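Local structure of Mll5499 protein (Mesorhizobium loti, 3BDE) at residues Val25-His31 with Trp101-Lys107; Lys67-His71 with Glu106-Glu110; Leu42-Lys46 with His57-Leu61. The protein is of unknown function but belongs to the Dabb (stress-responsive alpha/beta-barrel) family, forming a homodimer of ferredoxin-like subunits. All coordinates share one frame; numbering follows the deposited sequence. Where two conformers were deposited one is given.

All three contacts use one antiparallel sheet, ordered 58-63, 72-78, 21-29, 105-115. Interaction 1 pairs 21-29 with 105-115, and interaction 2, about 9 Å away between centres, lays the 67-71 loop against that same strand; they share E106 and K107 and are joined by V26 N to L109 O at 2.9 Å. Interaction 3 packs helix 36-50 on strand 58-63 at the other end of that order, its centre about 14 Å from that of interaction 1, with F27 CZ meeting L42 CD2 at 4.1 Å. Interactions 2 and 3 both reach the second subunit. Ethanediol, probably from the crystallisation liquor, lies about 3 Å from the W101 side chain and meets H57 N in interaction 3.

Interaction 1 of 3, residues Val25-His31 with Trp101-Lys107; sequences VVFTLKH and WVPEVEK
H31 and E104 clasp the far end of this contact: NE2 of the imidazole gives an almost straight hydrogen bond to E104 OE1, 2.7 Å long. The acceptor lies nearly in the ring plane of H31, but the carboxylate is turned well away from it, its plane 62° from the imidazole, and OE1 is met on its anti side. Next door K30 N bonds to E104 O at 2.9 Å. The K30 side chain runs fully extended to the last turn of helix 91-104, where NZ meets P103 O at 3.2 Å from well above the carbonyl plane.

Beyond the helix end the pairing becomes true sheet. T28 N donates to K107 O at 3.0 Å, while T28 O accepts from E106 N at 2.8 Å and, weakly, from K107 N. Two residues of 105-107 thus face one of 25-29, a classic beta bulge, set just where helix 91-104 gives way to strand 105-115 of the ferredoxin-like fold. V105, the first residue past the helix, sends CG2 over the centre of the W101 ring and against L29 CD2.

Between helix and sheet, W101 does the packing. With its CG opposite the backbone N (chi1 -172°), the indole reaches back across the F27 side of the strand, and its six-membered ring turns an edge to the face of F27 in a T-shaped pair, centroids 5.1 Å apart. In one of its two conformers V25 brings CG2 near W101 CH2.

Further out, F74 and F108 each meet one of these two rings edge-to-face, F74 that of F27 and F108 that of W101, while F41 of helix 36-50 touches L29, W101 and E104. R100 forms a salt bridge with E104 OE2, giving the carboxylate that holds H31 a second anchor.

Interaction 2 of 3, residues Lys67-His71 with Glu106-Glu110; sequences KIDYH and EKFLE
K107 NZ is gripped twice by D69: by the carboxylate, in a salt bridge to OD2 of 2.6 Å, and by the backbone O at 2.8 Å. The two acceptors are used differently. The carbonyl is met in its own plane, on a lone pair, whereas OD2 is approached from above the carboxylate plane. D69 brings the carboxylate there with CG opposite its backbone N (chi1 -173°), and the extended lysine crosses it at about a right angle. D69 O also takes part in a weak hydrogen bond with T28 OG1, and Y70 O takes a hydrogen bond from Q63 NE2. An alanine in place of K107 would take away both bonds and is likely to leave the D69 carboxylate without its charged mate, with that turn of the loop freer to move.

Apolar contacts fill the rest. Y70 CE1 lies 3.9 Å from K107 CD and close to F108 CA, while its far side leans on L109, with CE2 3.4 Å from CD1. I68 reaches L109 tip to tip, CD1 to CD1, at 3.9 Å, and I68 of the second subunit packs on L109 too.

V26 of neighbouring strand 21-29 packs against Y70 and L109. F108 points its CB away from the loop, to the side of W101, so loop 67-71 and helix 91-104 lie on opposite faces of strand 105-115.

Interaction 3 of 3, residues Leu42-Lys46 with His57-Leu61; sequences LVDAK and HFEQL. With EDO (1,2-ethanediol), chain F.
Q60 reaches from the strand to the backbone of the helix, its NE2 giving L42 O a nearly straight hydrogen bond of 2.6 Å. L42 O lies almost in the amide plane of Q60, though the donor sits 30° out of the carbonyl plane. L42 O also holds the helical bond from K46 N, at 3.1 Å, and the two donors come in from opposite faces of its plane. One backbone oxygen serves both the helix and the sheet, and the bond from NE2 turns the NH2 end of the amide to the helix.

Around that bond the packing is close. K46 CB lies 3.6 Å from NE2, and the lysine's CD passes at a like distance from Q60 OE1, so the aliphatic part of K46 runs along the amide. A45 CB and L42 CB each lie 4.1 Å from NE2. The strand points F58 toward the helix, where CE1 comes within 3.8 Å of K46 CA; the F58 ring also meets F74 and L49.

The outer side is looser. K46 bends at its last torsion (chi4 -70°), which carries NZ away from the strand, and its exposed chain marks the margin of the contact. H57, at the corner of the chain, does not touch the helical segment; its N bonds to O1 of an ethanediol at 3.0 Å, probably from the crystallisation liquor, whose C1 lies over one face of the imidazole.

Across the dimer, L116 of the second subunit packs on L42 and Q60, and L61 pairs with a strand of that chain, continuing the sheet. Helix 36-50 links parallel strands 21-29 and 58-63, with 72-78 between them, its segment 42-46 running at 167° to segment 58-61: a beta-alpha-beta crossover of the ferredoxin-like fold, in this family doubled into a dimeric alpha/beta barrel.

Interaction 1 of 3, residues Val25-His31 with Trp101-Lys107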
loop_
_atom_site.group_PDB
_atom_site.type_symbol
_atom_site.label_atom_id
_atom_site.label_comp_id
_atom_site.label_asym_id
_atom_site.label_seq_id
_atom_site.Cartn_x
_atom_site.Cartn_y
_atom_site.Cartn_z
ATOM N N VAL A 25 -0.349 -4.096 5.379
ATOM C CA VAL A 25 -0.730 -3.482 6.656
ATOM C C VAL A 25 0.272 -2.367 6.954
ATOM O O VAL A 25 1.465 -2.602 6.844
ATOM C CB VAL A 25 -0.827 -4.542 7.804
ATOM C CG1 VAL A 25 0.526 -5.282 8.038
ATOM C CG2 VAL A 25 -1.335 -3.905 9.083
ATOM N N VAL A 26 -0.222 -1.171 7.282
ATOM C CA VAL A 26 0.612 -0.023 7.656
ATOM C C VAL A 26 0.402 0.121 9.167
ATOM O O VAL A 26 -0.731 0.015 9.637
ATOM C CB VAL A 26 0.254 1.267 6.825
ATOM C CG1 VAL A 26 -1.067 1.881 7.247
ATOM C CG2 VAL A 26 1.352 2.313 6.921
ATOM N N PHE A 27 1.479 0.351 9.920
ATOM C CA PHE A 27 1.352 0.374 11.380
ATOM C C PHE A 27 2.414 1.141 12.132
ATOM O O PHE A 27 3.459 1.505 11.580
ATOM C CB PHE A 27 1.339 -1.083 11.909
ATOM C CG PHE A 27 2.626 -1.848 11.661
ATOM C CD1 PHE A 27 2.818 -2.563 10.474
ATOM C CD2 PHE A 27 3.637 -1.896 12.633
ATOM C CE1 PHE A 27 4.026 -3.274 10.262
ATOM C CE2 PHE A 27 4.825 -2.601 12.425
ATOM C CZ PHE A 27 5.019 -3.283 11.242
ATOM N N THR A 28 2.101 1.362 13.403
ATOM C CA THR A 28 2.974 2.009 14.369
ATOM C C THR A 28 2.976 1.100 15.592
ATOM O O THR A 28 1.924 0.563 15.989
ATOM C CB THR A 28 2.476 3.410 14.733
ATOM O OG1 THR A 28 2.632 4.247 13.588
ATOM C CG2 THR A 28 3.292 4.001 15.872
ATOM N N LEU A 29 4.154 0.905 16.154
ATOM C CA LEU A 29 4.305 0.066 17.347
ATOM C C LEU A 29 4.273 0.962 18.588
ATOM O O LEU A 29 4.496 2.153 18.493
ATOM C CB LEU A 29 5.628 -0.685 17.275
ATOM C CG LEU A 29 5.827 -1.611 16.078
ATOM C CD1 LEU A 29 7.313 -2.085 16.042
ATOM C CD2 LEU A 29 4.859 -2.751 16.207
ATOM N N LYS A 30 4.011 0.362 19.744
ATOM C CA LYS A 30 4.046 1.064 21.052
ATOM C C LYS A 30 5.488 1.359 21.489
ATOM O O LYS A 30 5.717 2.242 22.334
ATOM C CB LYS A 30 3.363 0.217 22.137
ATOM C CG LYS A 30 1.897 -0.003 21.863
ATOM C CD LYS A 30 1.254 -0.894 22.857
ATOM C CE LYS A 30 -0.214 -1.067 22.538
ATOM N NZ LYS A 30 -0.788 -2.085 23.458
ATOM N N HIS A 31 6.439 0.644 20.895
ATOM C CA HIS A 31 7.858 0.742 21.235
ATOM C C HIS A 31 8.471 2.019 20.723
ATOM O O HIS A 31 8.033 2.565 19.709
ATOM C CB HIS A 31 8.662 -0.418 20.636
ATOM C CG HIS A 31 8.090 -1.770 20.921
ATOM N ND1 HIS A 31 7.756 -2.182 22.191
ATOM C CD2 HIS A 31 7.818 -2.813 20.102
ATOM C CE1 HIS A 31 7.287 -3.414 22.140
ATOM N NE2 HIS A 31 7.315 -3.817 20.885
ATOM N N TRP A 101 1.322 -9.133 17.750
ATOM C CA TRP A 101 0.641 -7.989 17.108
ATOM C C TRP A 101 -0.237 -7.228 18.100
ATOM O O TRP A 101 -0.005 -6.042 18.352
ATOM C CB TRP A 101 -0.188 -8.446 15.888
ATOM C CG TRP A 101 -0.727 -7.335 15.109
ATOM C CD1 TRP A 101 -1.889 -6.699 15.322
ATOM C CD2 TRP A 101 -0.123 -6.714 13.968
ATOM N NE1 TRP A 101 -2.065 -5.704 14.404
ATOM C CE2 TRP A 101 -0.996 -5.682 13.552
ATOM C CE3 TRP A 101 1.064 -6.926 13.257
ATOM C CZ2 TRP A 101 -0.718 -4.839 12.460
ATOM C CZ3 TRP A 101 1.340 -6.102 12.158
ATOM C CH2 TRP A 101 0.455 -5.056 11.784
ATOM N N VAL A 102 -1.220 -7.926 18.669
ATOM C CA VAL A 102 -2.167 -7.298 19.603
ATOM C C VAL A 102 -1.474 -6.562 20.772
ATOM O O VAL A 102 -1.830 -5.445 21.026
ATOM C CB VAL A 102 -3.262 -8.282 20.084
ATOM C CG1 VAL A 102 -4.104 -7.656 21.206
ATOM C CG2 VAL A 102 -4.144 -8.690 18.933
ATOM N N PRO A 103 -0.506 -7.198 21.467
ATOM C CA PRO A 103 0.210 -6.489 22.547
ATOM C C PRO A 103 1.168 -5.356 22.154
ATOM O O PRO A 103 1.334 -4.434 22.945
ATOM C CB PRO A 103 1.011 -7.605 23.244
ATOM C CG PRO A 103 0.421 -8.876 22.759
ATOM C CD PRO A 103 -0.101 -8.610 21.406
ATOM N N GLU A 104 1.768 -5.408 20.968
ATOM C CA GLU A 104 2.844 -4.463 20.603
ATOM C C GLU A 104 2.488 -3.394 19.588
ATOM O O GLU A 104 3.205 -2.404 19.490
ATOM C CB GLU A 104 4.062 -5.237 20.120
ATOM C CG GLU A 104 4.599 -6.271 21.113
ATOM C CD GLU A 104 5.828 -6.992 20.600
ATOM O OE1 GLU A 104 6.761 -6.314 20.127
ATOM O OE2 GLU A 104 5.881 -8.240 20.714
ATOM N N VAL A 105 1.411 -3.587 18.831
ATOM C CA VAL A 105 1.003 -2.612 17.819
ATOM C C VAL A 105 0.076 -1.533 18.425
ATOM O O VAL A 105 -0.940 -1.840 19.059
ATOM C CB VAL A 105 0.367 -3.294 16.578
ATOM C CG1 VAL A 105 -0.232 -2.229 15.612
ATOM C CG2 VAL A 105 1.408 -4.138 15.879
ATOM N N GLU A 106 0.448 -0.269 18.227
ATOM C CA GLU A 106 -0.327 0.878 18.710
ATOM C C GLU A 106 -1.560 1.095 17.846
ATOM O O GLU A 106 -2.667 1.280 18.359
ATOM C CB GLU A 106 0.546 2.152 18.719
ATOM C CG GLU A 106 -0.157 3.474 19.136
ATOM C CD GLU A 106 -0.790 3.416 20.517
ATOM O OE1 GLU A 106 -0.238 2.730 21.403
ATOM O OE2 GLU A 106 -1.827 4.080 20.721
ATOM N N LYS A 107 -1.341 1.133 16.534
ATOM C CA LYS A 107 -2.405 1.361 15.555
ATOM C C LYS A 107 -2.013 0.850 14.181
ATOM O O LYS A 107 -0.814 0.741 13.857
ATOM C CB LYS A 107 -2.716 2.857 15.455
ATOM C CG LYS A 107 -1.472 3.723 15.254
ATOM C CD LYS A 107 -1.820 5.149 14.956
ATOM C CE LYS A 107 -0.609 6.020 15.164
ATOM N NZ LYS A 107 -0.862 7.357 14.597
#

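Interaction 2 of 3, residues Lys67-His71 with Glu106-Glu110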
loop_
_atom_site.group_PDB
_atom_site.type_symbol
_atom_site.label_atom_id
_atom_site.label_comp_id
_atom_site.label_asym_id
_atom_site.label_seq_id
_atom_site.Cartn_x
_atom_site.Cartn_y
_atom_site.Cartn_z
ATOM N N LYS A 67 2.239 13.033 5.950
ATOM C CA LYS A 67 0.798 13.240 6.095
ATOM C C LYS A 67 0.058 12.202 6.963
ATOM O O LYS A 67 -0.841 12.590 7.719
ATOM C CB LYS A 67 0.137 13.314 4.716
ATOM N N ILE A 68 0.421 10.911 6.840
ATOM C CA ILE A 68 -0.197 9.809 7.614
ATOM C C ILE A 68 0.784 9.407 8.745
ATOM O O ILE A 68 1.999 9.367 8.520
ATOM C CB ILE A 68 -0.615 8.618 6.660
ATOM C CG1 ILE A 68 -1.855 7.886 7.192
ATOM C CG2 ILE A 68 0.563 7.674 6.312
ATOM C CD1 ILE A 68 -2.272 6.653 6.369
ATOM N N ASP A 69 0.261 9.118 9.945
ATOM C CA ASP A 69 1.076 8.806 11.137
ATOM C C ASP A 69 1.224 7.284 11.389
ATOM O O ASP A 69 0.772 6.743 12.394
ATOM C CB ASP A 69 0.511 9.552 12.375
ATOM C CG ASP A 69 1.391 9.416 13.618
ATOM O OD1 ASP A 69 2.635 9.312 13.513
ATOM O OD2 ASP A 69 0.827 9.384 14.725
ATOM N N TYR A 70 1.852 6.613 10.428
ATOM C CA TYR A 70 2.209 5.188 10.502
ATOM C C TYR A 70 3.681 5.129 10.152
ATOM O O TYR A 70 4.101 5.845 9.247
ATOM C CB TYR A 70 1.384 4.340 9.549
ATOM C CG TYR A 70 -0.076 4.368 9.931
ATOM C CD1 TYR A 70 -0.546 3.631 11.016
ATOM C CD2 TYR A 70 -0.979 5.149 9.228
ATOM C CE1 TYR A 70 -1.903 3.675 11.396
ATOM C CE2 TYR A 70 -2.341 5.190 9.583
ATOM C CZ TYR A 70 -2.792 4.449 10.666
ATOM O OH TYR A 70 -4.122 4.510 11.036
ATOM N N HIS A 71 4.442 4.299 10.866
ATOM C CA HIS A 71 5.886 4.208 10.677
ATOM C C HIS A 71 6.350 3.102 9.752
ATOM O O HIS A 71 7.385 3.242 9.115
ATOM C CB HIS A 71 6.600 4.009 12.010
ATOM C CG HIS A 71 6.363 5.102 13.003
ATOM N ND1 HIS A 71 6.616 4.938 14.348
ATOM C CD2 HIS A 71 5.887 6.361 12.856
ATOM C CE1 HIS A 71 6.335 6.063 14.984
ATOM N NE2 HIS A 71 5.885 6.939 14.104
ATOM N N GLU A 106 0.448 -0.269 18.227
ATOM C CA GLU A 106 -0.327 0.878 18.710
ATOM C C GLU A 106 -1.560 1.095 17.846
ATOM O O GLU A 106 -2.667 1.280 18.359
ATOM C CB GLU A 106 0.546 2.152 18.719
ATOM C CG GLU A 106 -0.157 3.474 19.136
ATOM C CD GLU A 106 -0.790 3.416 20.517
ATOM O OE1 GLU A 106 -0.238 2.730 21.403
ATOM O OE2 GLU A 106 -1.827 4.080 20.721
ATOM N N LYS A 107 -1.341 1.133 16.534
ATOM C CA LYS A 107 -2.405 1.361 15.555
ATOM C C LYS A 107 -2.013 0.850 14.181
ATOM O O LYS A 107 -0.814 0.741 13.857
ATOM C CB LYS A 107 -2.716 2.857 15.455
ATOM C CG LYS A 107 -1.472 3.723 15.254
ATOM C CD LYS A 107 -1.820 5.149 14.956
ATOM C CE LYS A 107 -0.609 6.020 15.164
ATOM N NZ LYS A 107 -0.862 7.357 14.597
ATOM N N PHE A 108 -3.024 0.573 13.359
ATOM C CA PHE A 108 -2.770 0.062 12.017
ATOM C C PHE A 108 -3.955 0.228 11.071
ATOM O O PHE A 108 -5.077 0.523 11.491
ATOM C CB PHE A 108 -2.344 -1.432 12.082
ATOM C CG PHE A 108 -3.466 -2.387 12.414
ATOM C CD1 PHE A 108 -3.814 -2.648 13.748
ATOM C CD2 PHE A 108 -4.151 -3.070 11.411
ATOM C CE1 PHE A 108 -4.873 -3.545 14.064
ATOM C CE2 PHE A 108 -5.212 -3.980 11.739
ATOM C CZ PHE A 108 -5.562 -4.202 13.043
ATOM N N LEU A 109 -3.670 0.049 9.786
ATOM C CA LEU A 109 -4.679 0.023 8.724
ATOM C C LEU A 109 -4.311 -1.164 7.845
ATOM O O LEU A 109 -3.134 -1.344 7.542
ATOM C CB LEU A 109 -4.614 1.265 7.844
ATOM C CG LEU A 109 -5.047 2.614 8.394
ATOM C CD1 LEU A 109 -4.597 3.744 7.457
ATOM C CD2 LEU A 109 -6.567 2.626 8.603
ATOM N N GLU A 110 -5.300 -1.951 7.459
ATOM C CA GLU A 110 -5.114 -3.036 6.512
ATOM C C GLU A 110 -5.612 -2.503 5.181
ATOM O O GLU A 110 -6.705 -1.961 5.123
ATOM C CB GLU A 110 -5.923 -4.278 6.879
ATOM C CG GLU A 110 -5.358 -5.106 7.997
ATOM C CD GLU A 110 -6.099 -6.434 8.162
ATOM O OE1 GLU A 110 -6.244 -7.173 7.159
ATOM O OE2 GLU A 110 -6.519 -6.747 9.305
#

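Interaction 3 of 3, residues Leu42-Lys46 with His57-Leu61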
loop_
_atom_site.group_PDB
_atom_site.type_symbol
_atom_site.label_atom_id
_atom_site.label_comp_id
_atom_site.label_asym_id
_atom_site.label_seq_id
_atom_site.Cartn_x
_atom_site.Cartn_y
_atom_site.Cartn_z
ATOM N N LEU A 42 10.123 -6.552 14.280
ATOM C CA LEU A 42 10.326 -6.604 12.828
ATOM C C LEU A 42 11.080 -7.893 12.358
ATOM O O LEU A 42 10.646 -8.601 11.419
ATOM C CB LEU A 42 11.070 -5.335 12.377
ATOM C CG LEU A 42 10.327 -4.013 12.596
ATOM C CD1 LEU A 42 11.242 -2.838 12.303
ATOM C CD2 LEU A 42 9.032 -3.953 11.750
ATOM N N VAL A 43 12.166 -8.208 13.058
ATOM C CA VAL A 43 12.999 -9.392 12.780
ATOM C C VAL A 43 12.177 -10.668 12.968
ATOM O O VAL A 43 12.129 -11.495 12.066
ATOM C CB VAL A 43 14.306 -9.380 13.616
ATOM C CG1 VAL A 43 15.120 -10.642 13.417
ATOM C CG2 VAL A 43 15.135 -8.154 13.231
ATOM N N ASP A 44 11.450 -10.765 14.083
ATOM C CA ASP A 44 10.621 -11.955 14.365
ATOM C C ASP A 44 9.414 -12.091 13.433
ATOM O O ASP A 44 9.099 -13.202 13.004
ATOM C CB ASP A 44 10.176 -11.990 15.821
ATOM C CG ASP A 44 11.365 -12.063 16.807
ATOM O OD1 ASP A 44 12.505 -12.366 16.410
ATOM O OD2 ASP A 44 11.156 -11.770 17.996
ATOM N N ALA A 45 8.751 -10.976 13.119
ATOM C CA ALA A 45 7.612 -10.979 12.173
ATOM C C ALA A 45 8.033 -11.532 10.805
ATOM O O ALA A 45 7.348 -12.391 10.214
ATOM C CB ALA A 45 7.039 -9.560 12.013
ATOM N N LYS A 46 9.168 -11.040 10.313
ATOM C CA LYS A 46 9.735 -11.527 9.044
ATOM C C LYS A 46 9.996 -13.048 9.058
ATOM O O LYS A 46 9.551 -13.755 8.150
ATOM C CB LYS A 46 11.028 -10.797 8.708
ATOM C CG LYS A 46 11.543 -11.096 7.310
ATOM C CD LYS A 46 12.737 -10.231 7.019
ATOM C CE LYS A 46 13.286 -10.478 5.626
ATOM N NZ LYS A 46 13.937 -11.815 5.511
ATOM N N HIS A 57 6.643 -12.885 -1.725
ATOM C CA HIS A 57 7.144 -11.517 -1.807
ATOM C C HIS A 57 6.843 -10.723 -0.535
ATOM O O HIS A 57 6.384 -9.575 -0.600
ATOM C CB HIS A 57 6.563 -10.802 -3.023
ATOM C CG HIS A 57 6.776 -11.520 -4.310
ATOM N ND1 HIS A 57 8.031 -11.784 -4.814
ATOM C CD2 HIS A 57 5.895 -12.019 -5.205
ATOM C CE1 HIS A 57 7.912 -12.423 -5.965
ATOM N NE2 HIS A 57 6.625 -12.572 -6.227
ATOM N N PHE A 58 7.088 -11.351 0.614
ATOM C CA PHE A 58 6.942 -10.678 1.899
ATOM C C PHE A 58 8.004 -9.563 1.989
ATOM O O PHE A 58 9.209 -9.842 1.853
ATOM C CB PHE A 58 7.104 -11.650 3.060
ATOM C CG PHE A 58 6.895 -11.009 4.406
ATOM C CD1 PHE A 58 7.971 -10.447 5.092
ATOM C CD2 PHE A 58 5.616 -10.944 4.976
ATOM C CE1 PHE A 58 7.778 -9.832 6.327
ATOM C CE2 PHE A 58 5.423 -10.325 6.210
ATOM C CZ PHE A 58 6.520 -9.777 6.883
ATOM N N GLU A 59 7.542 -8.327 2.203
ATOM C CA GLU A 59 8.430 -7.168 2.314
ATOM C C GLU A 59 8.121 -6.342 3.549
ATOM O O GLU A 59 6.960 -6.126 3.879
ATOM C CB GLU A 59 8.356 -6.292 1.059
ATOM C CG GLU A 59 8.859 -6.983 -0.196
ATOM C CD GLU A 59 8.923 -6.089 -1.429
ATOM O OE1 GLU A 59 8.793 -4.853 -1.310
ATOM O OE2 GLU A 59 9.119 -6.641 -2.530
ATOM N N GLN A 60 9.187 -5.899 4.227
ATOM C CA GLN A 60 9.063 -4.999 5.363
ATOM C C GLN A 60 9.465 -3.650 4.825
ATOM O O GLN A 60 10.518 -3.513 4.175
ATOM C CB GLN A 60 9.938 -5.420 6.517
ATOM C CG GLN A 60 9.470 -6.748 7.066
ATOM C CD GLN A 60 10.222 -7.141 8.284
ATOM O OE1 GLN A 60 11.446 -7.085 8.291
ATOM N NE2 GLN A 60 9.495 -7.587 9.338
ATOM N N LEU A 61 8.675 -2.646 5.191
ATOM C CA LEU A 61 8.807 -1.308 4.669
ATOM C C LEU A 61 8.781 -0.255 5.753
ATOM O O LEU A 61 8.184 -0.476 6.816
ATOM C CB LEU A 61 7.633 -1.066 3.720
ATOM C CG LEU A 61 7.437 -2.078 2.571
ATOM C CD1 LEU A 61 6.060 -1.977 1.975
ATOM C CD2 LEU A 61 8.554 -1.955 1.521
HETATM C C1 EDO F . 8.426 -15.352 -3.523
HETATM O O1 EDO F . 8.188 -15.452 -2.125
HETATM C C2 EDO F . 9.926 -15.239 -3.684
HETATM O O2 EDO F . 10.494 -13.929 -3.458
#